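Local coordinates for protein SCO1, mitochondrial (PDB 2B7K) that is required for accumulation of cytochrome c oxidase subunits 1 and 2 and is thought to act in mitochondrial copper transport or in inserting copper into the oxidase, at residues 66-77 with 165-175; 16-24 with 149-159. All coordinates share one frame; numbering follows the deposited sequence.

Both contacts belong to the thioredoxin-like domain of SCO1 and meet around its C-terminal hairpin and helix. Interaction 1 packs helix 56-75 against helix 169-180 and the loop leading into it; interaction 2 lays the N-terminal loop 16-24 on strands 148-151 and 157-161. Their centres are about 20 Å apart, yet they touch directly where K173 CG packs 3.5 Å from D159 OD2, across the connection from strand 157-161 to helix 169-180. Interaction 2 is near the copper site inferred by similarity: the Y149 side chain lies about 7 Å from that of H144 and about 11 Å from that of C57. Interaction 1 lies away from these ligands.

Interaction 1: 66-77 with 165-175; sequences LWLNTLSSKYGI and YDEKTGVDKIV
With CG anti to its carbonyl carbon (chi1 -73°), W67 swings its indole off helix 56-75 and across to the start of helix 169-180. V171, with CG1 anti to the backbone N, turns its CG2 to W67 CD1 (3.7 Å) and its CG1 to L71 CD2 (3.9 Å). This valine is a knob in a hole formed by W67, T70, L71 and Y75. W67 NE1 donates to D166 O at 3.1 Å (N-H...O 156°); the acceptor lies close to the indole plane, while the N-H comes from above the carbonyl plane. G170 N reaches the same oxygen from the other face, so two donors grip it. G170 CA lies over the indole rim, 3.8 Å from W67 CZ2, where a CB on this residue would collide with the ring. Replacing W67 by an alanine would probably leave D166 O with G170 N as its one donor here and open a gap beside G170 and V171. Farther along, V175 CG2 makes a CH-pi contact 3.8 Å above the centre of the Y75 ring and touches L71 CD2 at 3.7 Å. The helix segments cross at 52°, their axes 9.6 Å apart at closest approach. On the side toward the sheet, W67 and I174 both rest on I45 of strand 44-49 and L161 of strand 157-161, and W67 also meets the F148 ring.

Interaction 2: 16-24 with 149-159; sequences GKPSLGGPF and YLMDPEGQFVD
The C-terminal beta-hairpin of the domain, strands 148-151 and 157-161, takes the N-terminal loop 16-24 against one side, chiefly through L20 and F157. L20 CD2 comes down over the centre of the F157 ring, a CH-pi contact of 4.0 Å to the centroid. The same methyl meets the edge of the Y149 ring, 3.7 Å from Y149 CE2, so a single branch of the leucine bridges two aromatics. F157 carries its CG anti to the backbone N (chi1 172°), which sends the ring out toward the loop; its opposite face is covered by the backbone N of D159. K17 approaches that ring at its edge, CB lying 4.0 Å from F157 CE2, and its chain, extended as far as CE and turned at the last torsion, brings CE to 3.2 Å from V158 O. G21 comes close to M151, with G21 CA 4.2 Å from M151 CE, and a side chain there would clash with this methyl.

No direct hydrogen bond joins the two segments. A water takes the F157 N-H at 2.8 Å and lies 3.1 Å from L20 O, linking loop and strand, with Q156 OE1 also beside it. A second water, 3.1 Å from G155 O and only weakly held by L20 O, ties the same carbonyl to the hairpin's end, a type I turn from D152 to G155 with a G1 bulge. V158 and D159 both face L150 as a classic beta bulge in strand 157-161, one of the two edge strands of the sheet. Antiparallel strands followed by a helix, here 169-180, are the C-terminal half of a thioredoxin fold, with the loop before strand 25-28 packed on the face of the hairpin turned away from helix 169-180.

Interaction 1: 66-77 with 165-175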
loop_
_atom_site.group_PDB
_atom_site.type_symbol
_atom_site.label_atom_id
_atom_site.label_comp_id
_atom_site.label_asym_id
_atom_site.label_seq_id
_atom_site.Cartn_x
_atom_site.Cartn_y
_atom_site.Cartn_z
ATOM N N LEU A 66 -6.738 -8.864 -6.935
ATOM C CA LEU A 66 -6.503 -10.189 -7.504
ATOM C C LEU A 66 -5.353 -10.848 -6.753
ATOM O O LEU A 66 -5.419 -12.031 -6.413
ATOM C CB LEU A 66 -6.153 -10.085 -8.988
ATOM C CG LEU A 66 -7.267 -9.614 -9.928
ATOM C CD1 LEU A 66 -6.750 -9.631 -11.352
ATOM C CD2 LEU A 66 -8.482 -10.526 -9.796
ATOM N N TRP A 67 -4.300 -10.075 -6.501
ATOM C CA TRP A 67 -3.139 -10.582 -5.773
ATOM C C TRP A 67 -3.522 -11.055 -4.373
ATOM O O TRP A 67 -3.173 -12.166 -3.963
ATOM C CB TRP A 67 -2.064 -9.498 -5.629
ATOM C CG TRP A 67 -1.298 -9.158 -6.882
ATOM C CD1 TRP A 67 -1.299 -9.836 -8.065
ATOM C CD2 TRP A 67 -0.396 -8.059 -7.049
ATOM N NE1 TRP A 67 -0.451 -9.224 -8.966
ATOM C CE2 TRP A 67 0.118 -8.131 -8.365
ATOM C CE3 TRP A 67 0.033 -7.018 -6.209
ATOM C CZ2 TRP A 67 1.036 -7.201 -8.867
ATOM C CZ3 TRP A 67 0.947 -6.091 -6.705
ATOM C CH2 TRP A 67 1.439 -6.191 -8.024
ATOM N N LEU A 68 -4.215 -10.202 -3.628
ATOM C CA LEU A 68 -4.626 -10.545 -2.270
ATOM C C LEU A 68 -5.422 -11.842 -2.194
ATOM O O LEU A 68 -5.150 -12.696 -1.345
ATOM C CB LEU A 68 -5.442 -9.407 -1.664
ATOM C CG LEU A 68 -4.648 -8.112 -1.462
ATOM C CD1 LEU A 68 -5.584 -6.996 -1.014
ATOM C CD2 LEU A 68 -3.551 -8.337 -0.434
ATOM N N ASN A 69 -6.399 -11.996 -3.080
ATOM C CA ASN A 69 -7.213 -13.207 -3.078
ATOM C C ASN A 69 -6.425 -14.455 -3.466
ATOM O O ASN A 69 -6.651 -15.528 -2.913
ATOM C CB ASN A 69 -8.419 -13.029 -3.998
ATOM C CG ASN A 69 -9.544 -12.265 -3.329
ATOM O OD1 ASN A 69 -10.468 -11.791 -3.986
ATOM N ND2 ASN A 69 -9.475 -12.151 -2.006
ATOM N N THR A 70 -5.503 -14.321 -4.411
ATOM C CA THR A 70 -4.690 -15.458 -4.824
ATOM C C THR A 70 -3.749 -15.820 -3.679
ATOM O O THR A 70 -3.542 -16.997 -3.377
ATOM C CB THR A 70 -3.842 -15.121 -6.062
ATOM O OG1 THR A 70 -4.707 -14.871 -7.175
ATOM C CG2 THR A 70 -2.912 -16.266 -6.401
ATOM N N LEU A 71 -3.181 -14.799 -3.041
ATOM C CA LEU A 71 -2.253 -15.027 -1.938
ATOM C C LEU A 71 -2.893 -15.788 -0.783
ATOM O O LEU A 71 -2.329 -16.757 -0.274
ATOM C CB LEU A 71 -1.693 -13.689 -1.438
ATOM C CG LEU A 71 -0.612 -13.107 -2.354
ATOM C CD1 LEU A 71 -0.333 -11.656 -1.992
ATOM C CD2 LEU A 71 0.656 -13.952 -2.221
ATOM N N SER A 72 -4.077 -15.357 -0.370
ATOM C CA SER A 72 -4.749 -16.020 0.733
ATOM C C SER A 72 -5.291 -17.403 0.368
ATOM O O SER A 72 -5.094 -18.366 1.112
ATOM C CB SER A 72 -5.880 -15.137 1.268
ATOM O OG SER A 72 -6.802 -14.827 0.243
ATOM N N SER A 73 -5.948 -17.518 -0.779
ATOM C CA SER A 73 -6.522 -18.804 -1.178
ATOM C C SER A 73 -5.506 -19.873 -1.587
ATOM O O SER A 73 -5.629 -21.033 -1.191
ATOM C CB SER A 73 -7.544 -18.602 -2.305
ATOM O OG SER A 73 -6.931 -18.169 -3.507
ATOM N N LYS A 74 -4.494 -19.493 -2.359
ATOM C CA LYS A 74 -3.499 -20.466 -2.815
ATOM C C LYS A 74 -2.279 -20.672 -1.919
ATOM O O LYS A 74 -1.686 -21.754 -1.919
ATOM C CB LYS A 74 -3.015 -20.098 -4.219
ATOM C CG LYS A 74 -4.102 -20.109 -5.272
ATOM C CD LYS A 74 -3.545 -19.715 -6.625
ATOM C CE LYS A 74 -4.633 -19.686 -7.684
ATOM N NZ LYS A 74 -4.125 -19.133 -8.973
ATOM N N TYR A 75 -1.897 -19.652 -1.157
ATOM C CA TYR A 75 -0.717 -19.766 -0.307
ATOM C C TYR A 75 -0.959 -19.501 1.173
ATOM O O TYR A 75 -0.041 -19.618 1.985
ATOM C CB TYR A 75 0.384 -18.832 -0.826
ATOM C CG TYR A 75 0.737 -19.070 -2.273
ATOM C CD1 TYR A 75 0.024 -18.447 -3.297
ATOM C CD2 TYR A 75 1.751 -19.960 -2.623
ATOM C CE1 TYR A 75 0.310 -18.708 -4.637
ATOM C CE2 TYR A 75 2.044 -20.231 -3.960
ATOM C CZ TYR A 75 1.321 -19.603 -4.962
ATOM O OH TYR A 75 1.604 -19.874 -6.284
ATOM N N GLY A 76 -2.191 -19.148 1.524
ATOM C CA GLY A 76 -2.509 -18.871 2.913
ATOM C C GLY A 76 -1.715 -17.697 3.452
ATOM O O GLY A 76 -1.375 -17.648 4.639
ATOM N N ILE A 77 -1.408 -16.749 2.573
ATOM C CA ILE A 77 -0.656 -15.561 2.952
ATOM C C ILE A 77 -1.619 -14.394 3.089
ATOM O O ILE A 77 -2.452 -14.168 2.212
ATOM C CB ILE A 77 0.410 -15.202 1.881
ATOM C CG1 ILE A 77 1.554 -16.219 1.922
ATOM C CG2 ILE A 77 0.930 -13.784 2.105
ATOM C CD1 ILE A 77 2.598 -16.020 0.826
ATOM N N TYR A 165 4.622 -6.109 -13.487
ATOM C CA TYR A 165 4.229 -7.340 -12.820
ATOM C C TYR A 165 2.736 -7.483 -13.089
ATOM O O TYR A 165 1.976 -6.530 -12.916
ATOM C CB TYR A 165 4.464 -7.268 -11.311
ATOM C CG TYR A 165 5.902 -7.463 -10.899
ATOM C CD1 TYR A 165 6.736 -6.372 -10.658
ATOM C CD2 TYR A 165 6.430 -8.746 -10.747
ATOM C CE1 TYR A 165 8.061 -6.554 -10.272
ATOM C CE2 TYR A 165 7.751 -8.940 -10.364
ATOM C CZ TYR A 165 8.559 -7.840 -10.126
ATOM O OH TYR A 165 9.864 -8.031 -9.735
ATOM N N ASP A 166 2.317 -8.665 -13.523
ATOM C CA ASP A 166 0.908 -8.896 -13.811
ATOM C C ASP A 166 0.253 -9.678 -12.679
ATOM O O ASP A 166 0.874 -9.915 -11.646
ATOM C CB ASP A 166 0.752 -9.640 -15.143
ATOM C CG ASP A 166 1.361 -11.032 -15.119
ATOM O OD1 ASP A 166 1.444 -11.654 -16.199
ATOM O OD2 ASP A 166 1.750 -11.507 -14.030
ATOM N N GLU A 167 -1.000 -10.077 -12.881
ATOM C CA GLU A 167 -1.747 -10.806 -11.861
ATOM C C GLU A 167 -1.065 -12.072 -11.344
ATOM O O GLU A 167 -1.344 -12.513 -10.227
ATOM C CB GLU A 167 -3.151 -11.143 -12.382
ATOM C CG GLU A 167 -3.186 -12.061 -13.596
ATOM C CD GLU A 167 -2.397 -11.520 -14.773
ATOM O OE1 GLU A 167 -2.726 -10.415 -15.256
ATOM O OE2 GLU A 167 -1.448 -12.204 -15.216
ATOM N N LYS A 168 -0.170 -12.649 -12.141
ATOM C CA LYS A 168 0.530 -13.868 -11.742
ATOM C C LYS A 168 1.955 -13.665 -11.235
ATOM O O LYS A 168 2.319 -14.176 -10.178
ATOM C CB LYS A 168 0.557 -14.874 -12.899
ATOM C CG LYS A 168 -0.675 -15.767 -13.002
ATOM C CD LYS A 168 -1.929 -14.974 -13.320
ATOM C CE LYS A 168 -3.146 -15.878 -13.423
ATOM N NZ LYS A 168 -3.422 -16.588 -12.143
ATOM N N THR A 169 2.769 -12.930 -11.989
ATOM C CA THR A 169 4.152 -12.714 -11.576
ATOM C C THR A 169 4.268 -11.895 -10.295
ATOM O O THR A 169 5.238 -12.040 -9.550
ATOM C CB THR A 169 4.971 -12.030 -12.688
ATOM O OG1 THR A 169 4.367 -10.783 -13.033
ATOM C CG2 THR A 169 5.022 -12.920 -13.927
ATOM N N GLY A 170 3.288 -11.034 -10.041
ATOM C CA GLY A 170 3.316 -10.234 -8.828
ATOM C C GLY A 170 3.145 -11.142 -7.624
ATOM O O GLY A 170 3.813 -10.992 -6.602
ATOM N N VAL A 171 2.233 -12.097 -7.741
ATOM C CA VAL A 171 2.010 -13.029 -6.646
ATOM C C VAL A 171 3.280 -13.843 -6.384
ATOM O O VAL A 171 3.680 -14.016 -5.235
ATOM C CB VAL A 171 0.844 -13.988 -6.959
ATOM C CG1 VAL A 171 0.802 -15.116 -5.920
ATOM C CG2 VAL A 171 -0.472 -13.220 -6.951
ATOM N N ASP A 172 3.917 -14.326 -7.448
ATOM C CA ASP A 172 5.134 -15.130 -7.307
ATOM C C ASP A 172 6.218 -14.399 -6.515
ATOM O O ASP A 172 6.872 -14.984 -5.646
ATOM C CB ASP A 172 5.694 -15.523 -8.686
ATOM C CG ASP A 172 4.754 -16.425 -9.475
ATOM O OD1 ASP A 172 4.035 -17.232 -8.855
ATOM O OD2 ASP A 172 4.743 -16.345 -10.727
ATOM N N LYS A 173 6.397 -13.114 -6.816
ATOM C CA LYS A 173 7.406 -12.296 -6.154
ATOM C C LYS A 173 7.105 -12.087 -4.675
ATOM O O LYS A 173 8.003 -12.135 -3.835
ATOM C CB LYS A 173 7.518 -10.935 -6.852
ATOM C CG LYS A 173 8.694 -10.088 -6.382
ATOM C CD LYS A 173 10.016 -10.740 -6.762
ATOM C CE LYS A 173 11.197 -9.829 -6.472
ATOM N NZ LYS A 173 12.480 -10.445 -6.911
ATOM N N ILE A 174 5.840 -11.843 -4.349
ATOM C CA ILE A 174 5.462 -11.640 -2.960
ATOM C C ILE A 174 5.654 -12.933 -2.164
ATOM O O ILE A 174 6.214 -12.916 -1.069
ATOM C CB ILE A 174 3.997 -11.149 -2.873
ATOM C CG1 ILE A 174 3.902 -9.760 -3.515
ATOM C CG2 ILE A 174 3.531 -11.106 -1.426
ATOM C CD1 ILE A 174 2.494 -9.228 -3.659
ATOM N N VAL A 175 5.209 -14.054 -2.723
ATOM C CA VAL A 175 5.357 -15.342 -2.050
ATOM C C VAL A 175 6.824 -15.591 -1.699
ATOM O O VAL A 175 7.146 -15.980 -0.578
ATOM C CB VAL A 175 4.838 -16.491 -2.942
ATOM C CG1 VAL A 175 5.111 -17.843 -2.274
ATOM C CG2 VAL A 175 3.340 -16.313 -3.188
#

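Interaction 2: 16-24 with 149-159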
loop_
_atom_site.group_PDB
_atom_site.type_symbol
_atom_site.label_atom_id
_atom_site.label_comp_id
_atom_site.label_asym_id
_atom_site.label_seq_id
_atom_site.Cartn_x
_atom_site.Cartn_y
_atom_site.Cartn_z
ATOM N N GLY A 16 21.205 -1.654 0.214
ATOM C CA GLY A 16 21.283 -1.933 -1.246
ATOM C C GLY A 16 20.205 -1.198 -2.015
ATOM O O GLY A 16 20.498 -0.322 -2.826
ATOM N N LYS A 17 18.952 -1.563 -1.764
ATOM C CA LYS A 17 17.823 -0.928 -2.429
ATOM C C LYS A 17 17.663 0.476 -1.857
ATOM O O LYS A 17 18.175 0.770 -0.777
ATOM C CB LYS A 17 16.548 -1.741 -2.193
ATOM C CG LYS A 17 16.573 -3.123 -2.827
ATOM C CD LYS A 17 15.270 -3.868 -2.587
ATOM C CE LYS A 17 15.237 -5.180 -3.352
ATOM N NZ LYS A 17 16.380 -6.063 -2.995
ATOM N N PRO A 18 16.957 1.366 -2.573
ATOM C CA PRO A 18 16.790 2.721 -2.043
ATOM C C PRO A 18 16.193 2.696 -0.637
ATOM O O PRO A 18 15.294 1.907 -0.350
ATOM C CB PRO A 18 15.881 3.389 -3.076
ATOM C CG PRO A 18 15.110 2.241 -3.649
ATOM C CD PRO A 18 16.167 1.181 -3.802
ATOM N N SER A 19 16.714 3.556 0.235
ATOM C CA SER A 19 16.265 3.637 1.619
ATOM C C SER A 19 14.876 4.258 1.748
ATOM O O SER A 19 14.721 5.355 2.285
ATOM C CB SER A 19 17.274 4.444 2.442
ATOM O OG SER A 19 16.917 4.471 3.813
ATOM N N LEU A 20 13.869 3.542 1.261
ATOM C CA LEU A 20 12.488 4.010 1.315
ATOM C C LEU A 20 11.842 3.705 2.654
ATOM O O LEU A 20 12.263 2.794 3.364
ATOM C CB LEU A 20 11.673 3.362 0.193
ATOM C CG LEU A 20 11.739 4.029 -1.185
ATOM C CD1 LEU A 20 13.169 4.392 -1.534
ATOM C CD2 LEU A 20 11.141 3.091 -2.217
ATOM N N GLY A 21 10.809 4.470 2.990
ATOM C CA GLY A 21 10.125 4.263 4.248
ATOM C C GLY A 21 10.708 5.118 5.355
ATOM O O GLY A 21 11.721 5.799 5.175
ATOM N N GLY A 22 10.071 5.067 6.515
ATOM C CA GLY A 22 10.529 5.850 7.643
ATOM C C GLY A 22 9.329 6.274 8.458
ATOM O O GLY A 22 8.197 5.941 8.105
ATOM N N PRO A 23 9.535 7.018 9.549
ATOM C CA PRO A 23 8.411 7.453 10.375
ATOM C C PRO A 23 7.381 8.321 9.662
ATOM O O PRO A 23 7.726 9.203 8.877
ATOM C CB PRO A 23 9.093 8.193 11.526
ATOM C CG PRO A 23 10.353 8.712 10.896
ATOM C CD PRO A 23 10.810 7.532 10.080
ATOM N N PHE A 24 6.112 8.033 9.926
ATOM C CA PHE A 24 5.009 8.802 9.367
ATOM C C PHE A 24 3.853 8.688 10.344
ATOM O O PHE A 24 3.806 7.757 11.150
ATOM C CB PHE A 24 4.622 8.315 7.955
ATOM C CG PHE A 24 4.063 6.920 7.899
ATOM C CD1 PHE A 24 2.732 6.670 8.224
ATOM C CD2 PHE A 24 4.857 5.861 7.468
ATOM C CE1 PHE A 24 2.198 5.386 8.112
ATOM C CE2 PHE A 24 4.333 4.572 7.353
ATOM C CZ PHE A 24 3.002 4.334 7.675
ATOM N N TYR A 149 4.657 -0.875 -2.714
ATOM C CA TYR A 149 5.826 -1.011 -1.852
ATOM C C TYR A 149 5.590 -2.108 -0.827
ATOM O O TYR A 149 4.671 -2.019 -0.009
ATOM C CB TYR A 149 6.120 0.319 -1.135
ATOM C CG TYR A 149 6.265 1.488 -2.089
ATOM C CD1 TYR A 149 5.146 2.081 -2.668
ATOM C CD2 TYR A 149 7.524 1.964 -2.450
ATOM C CE1 TYR A 149 5.277 3.124 -3.594
ATOM C CE2 TYR A 149 7.668 3.001 -3.369
ATOM C CZ TYR A 149 6.543 3.573 -3.938
ATOM O OH TYR A 149 6.684 4.576 -4.869
ATOM N N LEU A 150 6.414 -3.150 -0.886
ATOM C CA LEU A 150 6.297 -4.273 0.036
ATOM C C LEU A 150 7.209 -4.034 1.233
ATOM O O LEU A 150 8.415 -3.864 1.065
ATOM C CB LEU A 150 6.693 -5.574 -0.666
ATOM C CG LEU A 150 6.440 -6.862 0.128
ATOM C CD1 LEU A 150 4.948 -7.016 0.398
ATOM C CD2 LEU A 150 6.961 -8.050 -0.658
ATOM N N MET A 151 6.631 -4.025 2.434
ATOM C CA MET A 151 7.401 -3.784 3.655
ATOM C C MET A 151 7.345 -5.028 4.535
ATOM O O MET A 151 6.271 -5.596 4.731
ATOM C CB MET A 151 6.816 -2.593 4.420
ATOM C CG MET A 151 6.477 -1.378 3.554
ATOM S SD MET A 151 7.893 -0.653 2.687
ATOM C CE MET A 151 8.641 0.304 3.998
ATOM N N ASP A 152 8.493 -5.451 5.068
ATOM C CA ASP A 152 8.522 -6.648 5.905
ATOM C C ASP A 152 8.071 -6.410 7.349
ATOM O O ASP A 152 7.819 -5.274 7.755
ATOM C CB ASP A 152 9.917 -7.304 5.870
ATOM C CG ASP A 152 10.991 -6.483 6.567
ATOM O OD1 ASP A 152 10.668 -5.650 7.438
ATOM O OD2 ASP A 152 12.181 -6.698 6.250
ATOM N N PRO A 153 7.947 -7.491 8.142
ATOM C CA PRO A 153 7.517 -7.400 9.543
ATOM C C PRO A 153 8.342 -6.480 10.438
ATOM O O PRO A 153 7.933 -6.174 11.556
ATOM C CB PRO A 153 7.555 -8.853 10.007
ATOM C CG PRO A 153 7.154 -9.588 8.768
ATOM C CD PRO A 153 7.995 -8.898 7.711
ATOM N N GLU A 154 9.502 -6.049 9.957
ATOM C CA GLU A 154 10.338 -5.140 10.735
ATOM C C GLU A 154 10.174 -3.720 10.203
ATOM O O GLU A 154 10.894 -2.806 10.602
ATOM C CB GLU A 154 11.808 -5.574 10.671
ATOM C CG GLU A 154 12.061 -6.919 11.341
ATOM C CD GLU A 154 13.499 -7.387 11.226
ATOM O OE1 GLU A 154 13.803 -8.490 11.727
ATOM O OE2 GLU A 154 14.326 -6.658 10.638
ATOM N N GLY A 155 9.213 -3.548 9.300
ATOM C CA GLY A 155 8.944 -2.242 8.726
ATOM C C GLY A 155 9.949 -1.783 7.690
ATOM O O GLY A 155 10.006 -0.598 7.356
ATOM N N GLN A 156 10.734 -2.719 7.168
ATOM C CA GLN A 156 11.749 -2.395 6.173
ATOM C C GLN A 156 11.277 -2.644 4.748
ATOM O O GLN A 156 10.548 -3.596 4.483
ATOM C CB GLN A 156 13.014 -3.216 6.432
ATOM C CG GLN A 156 13.584 -3.024 7.825
ATOM C CD GLN A 156 13.830 -1.565 8.144
ATOM O OE1 GLN A 156 14.628 -0.900 7.481
ATOM N NE2 GLN A 156 13.141 -1.056 9.162
ATOM N N PHE A 157 11.705 -1.776 3.840
ATOM C CA PHE A 157 11.362 -1.898 2.431
ATOM C C PHE A 157 12.121 -3.085 1.861
ATOM O O PHE A 157 13.343 -3.179 2.005
ATOM C CB PHE A 157 11.771 -0.632 1.681
ATOM C CG PHE A 157 11.625 -0.733 0.191
ATOM C CD1 PHE A 157 10.361 -0.748 -0.401
ATOM C CD2 PHE A 157 12.751 -0.798 -0.628
ATOM C CE1 PHE A 157 10.221 -0.822 -1.786
ATOM C CE2 PHE A 157 12.622 -0.875 -2.015
ATOM C CZ PHE A 157 11.353 -0.885 -2.594
ATOM N N VAL A 158 11.409 -3.997 1.215
ATOM C CA VAL A 158 12.076 -5.153 0.639
ATOM C C VAL A 158 11.931 -5.231 -0.871
ATOM O O VAL A 158 12.750 -5.859 -1.539
ATOM C CB VAL A 158 11.572 -6.468 1.262
ATOM C CG1 VAL A 158 12.002 -6.547 2.711
ATOM C CG2 VAL A 158 10.068 -6.556 1.153
ATOM N N ASP A 159 10.900 -4.590 -1.418
ATOM C CA ASP A 159 10.707 -4.630 -2.862
ATOM C C ASP A 159 9.559 -3.754 -3.351
ATOM O O ASP A 159 8.606 -3.494 -2.622
ATOM C CB ASP A 159 10.473 -6.080 -3.300
ATOM C CG ASP A 159 10.501 -6.252 -4.804
ATOM O OD1 ASP A 159 11.475 -5.790 -5.436
ATOM O OD2 ASP A 159 9.557 -6.860 -5.353
HETATM O O HOH W 1 13.500 0.292 4.619
HETATM O O HOH W 2 11.596 1.925 6.564
#